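Putidaredoxin reductase (Pseudomonas putida, PDB 1Q1R) probably uses its bound FAD to pass electrons from a nicotinamide cofactor to the iron-sulfur protein putidaredoxin, which serves the cytochrome P450cam monooxygenase. Local coordinates at residues A[289-293]-A[324-328]. Sequence-based numbering, arbitrary orientation.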
ATOM      1  N   HIS A 289     -16.447   1.399   5.019  1.00 32.77           N
ATOM      2  CA  HIS A 289     -17.479   0.912   4.118  1.00 33.62           C
ATOM      3  C   HIS A 289     -17.447   1.664   2.793  1.00 33.21           C
ATOM      4  O   HIS A 289     -17.615   2.880   2.750  1.00 33.56           O
ATOM      5  CB  HIS A 289     -18.860   1.045   4.769  1.00 35.42           C
ATOM      6  CG  HIS A 289     -19.981   0.555   3.904  1.00 35.97           C
ATOM      7  ND1 HIS A 289     -20.609   1.357   2.977  1.00 36.58           N
ATOM      8  CD2 HIS A 289     -20.547  -0.670   3.790  1.00 36.36           C
ATOM      9  CE1 HIS A 289     -21.512   0.645   2.324  1.00 36.75           C
ATOM     10  NE2 HIS A 289     -21.494  -0.587   2.799  1.00 36.72           N
ATOM     11  N   SER A 290     -17.199   0.933   1.715  1.00 33.55           N
ATOM     12  CA  SER A 290     -17.170   1.534   0.389  1.00 34.59           C
ATOM     13  C   SER A 290     -18.594   1.541  -0.143  1.00 34.94           C
ATOM     14  O   SER A 290     -19.178   0.483  -0.355  1.00 33.61           O
ATOM     15  CB  SER A 290     -16.294   0.715  -0.556  1.00 34.34           C
ATOM     16  OG  SER A 290     -16.446   1.164  -1.894  1.00 34.76           O
ATOM     17  N   GLN A 291     -19.158   2.723  -0.347  1.00 37.00           N
ATOM     18  CA  GLN A 291     -20.518   2.803  -0.867  1.00 39.54           C
ATOM     19  C   GLN A 291     -20.496   2.473  -2.355  1.00 39.46           C
ATOM     20  O   GLN A 291     -21.473   1.972  -2.909  1.00 39.58           O
ATOM     21  CB  GLN A 291     -21.108   4.195  -0.612  1.00 41.42           C
ATOM     22  CG  GLN A 291     -20.202   5.344  -0.998  1.00 45.74           C
ATOM     23  CD  GLN A 291     -20.569   6.633  -0.279  1.00 48.31           C
ATOM     24  OE1 GLN A 291     -21.697   7.124  -0.389  1.00 50.59           O
ATOM     25  NE2 GLN A 291     -19.613   7.189   0.468  1.00 49.08           N
ATOM     26  N   LEU A 292     -19.361   2.735  -2.991  1.00 39.30           N
ATOM     27  CA  LEU A 292     -19.202   2.447  -4.408  1.00 38.95           C
ATOM     28  C   LEU A 292     -19.379   0.945  -4.647  1.00 38.64           C
ATOM     29  O   LEU A 292     -19.998   0.533  -5.629  1.00 38.43           O
ATOM     30  CB  LEU A 292     -17.818   2.900  -4.879  1.00 39.45           C
ATOM     31  CG  LEU A 292     -17.530   2.829  -6.377  1.00 40.51           C
ATOM     32  CD1 LEU A 292     -18.586   3.623  -7.139  1.00 40.88           C
ATOM     33  CD2 LEU A 292     -16.136   3.382  -6.655  1.00 40.66           C
ATOM     34  N   TYR A 293     -18.844   0.129  -3.744  1.00 37.80           N
ATOM     35  CA  TYR A 293     -18.967  -1.319  -3.877  1.00 37.33           C
ATOM     36  C   TYR A 293     -19.879  -1.915  -2.809  1.00 37.48           C
ATOM     37  O   TYR A 293     -20.044  -3.134  -2.727  1.00 36.79           O
ATOM     38  CB  TYR A 293     -17.590  -1.983  -3.804  1.00 37.44           C
ATOM     39  CG  TYR A 293     -16.674  -1.574  -4.931  1.00 37.02           C
ATOM     40  CD1 TYR A 293     -15.923  -0.401  -4.855  1.00 36.80           C
ATOM     41  CD2 TYR A 293     -16.603  -2.329  -6.100  1.00 36.71           C
ATOM     42  CE1 TYR A 293     -15.124   0.011  -5.917  1.00 36.56           C
ATOM     43  CE2 TYR A 293     -15.811  -1.928  -7.166  1.00 36.58           C
ATOM     44  CZ  TYR A 293     -15.075  -0.757  -7.071  1.00 36.84           C
ATOM     45  OH  TYR A 293     -14.303  -0.352  -8.134  1.00 35.83           O
ATOM     46  N   GLU A 324     -16.737  10.378  -2.309  1.00 44.71           N
ATOM     47  CA  GLU A 324     -15.923   9.169  -2.403  1.00 43.25           C
ATOM     48  C   GLU A 324     -15.444   8.929  -3.831  1.00 41.80           C
ATOM     49  O   GLU A 324     -16.241   8.906  -4.771  1.00 41.38           O
ATOM     50  CB  GLU A 324     -16.712   7.947  -1.916  1.00 43.72           C
ATOM     51  CG  GLU A 324     -16.167   6.614  -2.426  1.00 44.74           C
ATOM     52  CD  GLU A 324     -16.785   5.409  -1.735  1.00 45.88           C
ATOM     53  OE1 GLU A 324     -16.752   4.304  -2.318  1.00 45.98           O
ATOM     54  OE2 GLU A 324     -17.292   5.559  -0.601  1.00 46.98           O
ATOM     55  N   ALA A 325     -14.136   8.754  -3.986  1.00 39.89           N
ATOM     56  CA  ALA A 325     -13.546   8.509  -5.296  1.00 37.91           C
ATOM     57  C   ALA A 325     -13.215   7.029  -5.443  1.00 36.49           C
ATOM     58  O   ALA A 325     -13.022   6.327  -4.450  1.00 36.73           O
ATOM     59  CB  ALA A 325     -12.282   9.347  -5.463  1.00 37.31           C
ATOM     60  N   ALA A 326     -13.166   6.548  -6.678  1.00 34.87           N
ATOM     61  CA  ALA A 326     -12.834   5.150  -6.912  1.00 33.38           C
ATOM     62  C   ALA A 326     -11.423   4.917  -6.375  1.00 31.56           C
ATOM     63  O   ALA A 326     -10.553   5.768  -6.524  1.00 30.18           O
ATOM     64  CB  ALA A 326     -12.883   4.837  -8.405  1.00 33.48           C
ATOM     65  N   PRO A 327     -11.186   3.770  -5.729  1.00 31.05           N
ATOM     66  CA  PRO A 327      -9.840   3.513  -5.207  1.00 30.66           C
ATOM     67  C   PRO A 327      -8.874   3.178  -6.341  1.00 30.22           C
ATOM     68  O   PRO A 327      -9.264   2.575  -7.343  1.00 30.39           O
ATOM     69  CB  PRO A 327     -10.057   2.333  -4.268  1.00 30.67           C
ATOM     70  CG  PRO A 327     -11.169   1.577  -4.942  1.00 31.05           C
ATOM     71  CD  PRO A 327     -12.116   2.692  -5.346  1.00 30.64           C
ATOM     72  N   TRP A 328      -7.620   3.592  -6.199  1.00 28.73           N
ATOM     73  CA  TRP A 328      -6.622   3.298  -7.217  1.00 27.24           C
ATOM     74  C   TRP A 328      -5.222   3.276  -6.630  1.00 27.63           C
ATOM     75  O   TRP A 328      -4.995   3.727  -5.501  1.00 26.32           O
ATOM     76  CB  TRP A 328      -6.677   4.312  -8.370  1.00 26.44           C
ATOM     77  CG  TRP A 328      -6.214   5.702  -8.033  1.00 25.13           C
ATOM     78  CD1 TRP A 328      -6.941   6.682  -7.427  1.00 25.51           C
ATOM     79  CD2 TRP A 328      -4.918   6.263  -8.294  1.00 24.92           C
ATOM     80  NE1 TRP A 328      -6.182   7.822  -7.296  1.00 24.68           N
ATOM     81  CE2 TRP A 328      -4.936   7.591  -7.819  1.00 24.67           C
ATOM     82  CE3 TRP A 328      -3.744   5.770  -8.884  1.00 24.11           C
ATOM     83  CZ2 TRP A 328      -3.824   8.439  -7.914  1.00 24.86           C
ATOM     84  CZ3 TRP A 328      -2.638   6.609  -8.979  1.00 25.27           C
ATOM     85  CH2 TRP A 328      -2.687   7.932  -8.495  1.00 25.51           C
TER
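The carboxylate of Glu324 reaches into the turn at 290-293 and takes hydrogen bonds there on both of its oxygens. Glu324 OE1 accepts from Ser290 OG at 3.2 Å on the syn side. Glu324 OE1 also accepts from Leu292 N at 3.1 Å, and these two donors come from opposite faces of the carboxylate plane. Glu324 OE2 accepts from Gln291 NE2 at 3.0 Å, from above that plane, and receives a weak, longer bond from Gln291 N. The Glu324 chain is extended, with CG anti to its backbone N (chi1 159°), which carries the carboxylate out to the 290-292 backbone. The Gln291 side chain slides past that of Glu324 in the opposite direction. Its amide plane stands 80° from the carboxylate. Ser290 OG donates to Glu324 OE1 while accepting from Tyr293 N at 3.2 Å. The serine thereby links the turn's own backbone to the carboxylate.

Beside the polar part, Leu292 CD2 packs on Ala326 CB at 4.0 Å. Pro327 CD sits at the edge of the Tyr293 ring, 4.1 Å from Tyr293 CE1. Tyr293 OH is hydrogen-bonded to Leu372 O and Leu343 N, and Ile390 of helix 380-391 touches Leu292, Tyr293 and Ala326. The contact thus joins the turn between strands 286-290 and 295-298, with its ST motif at Ser290, to the loop entering the C-terminal antiparallel sheet of this glutathione reductase fold.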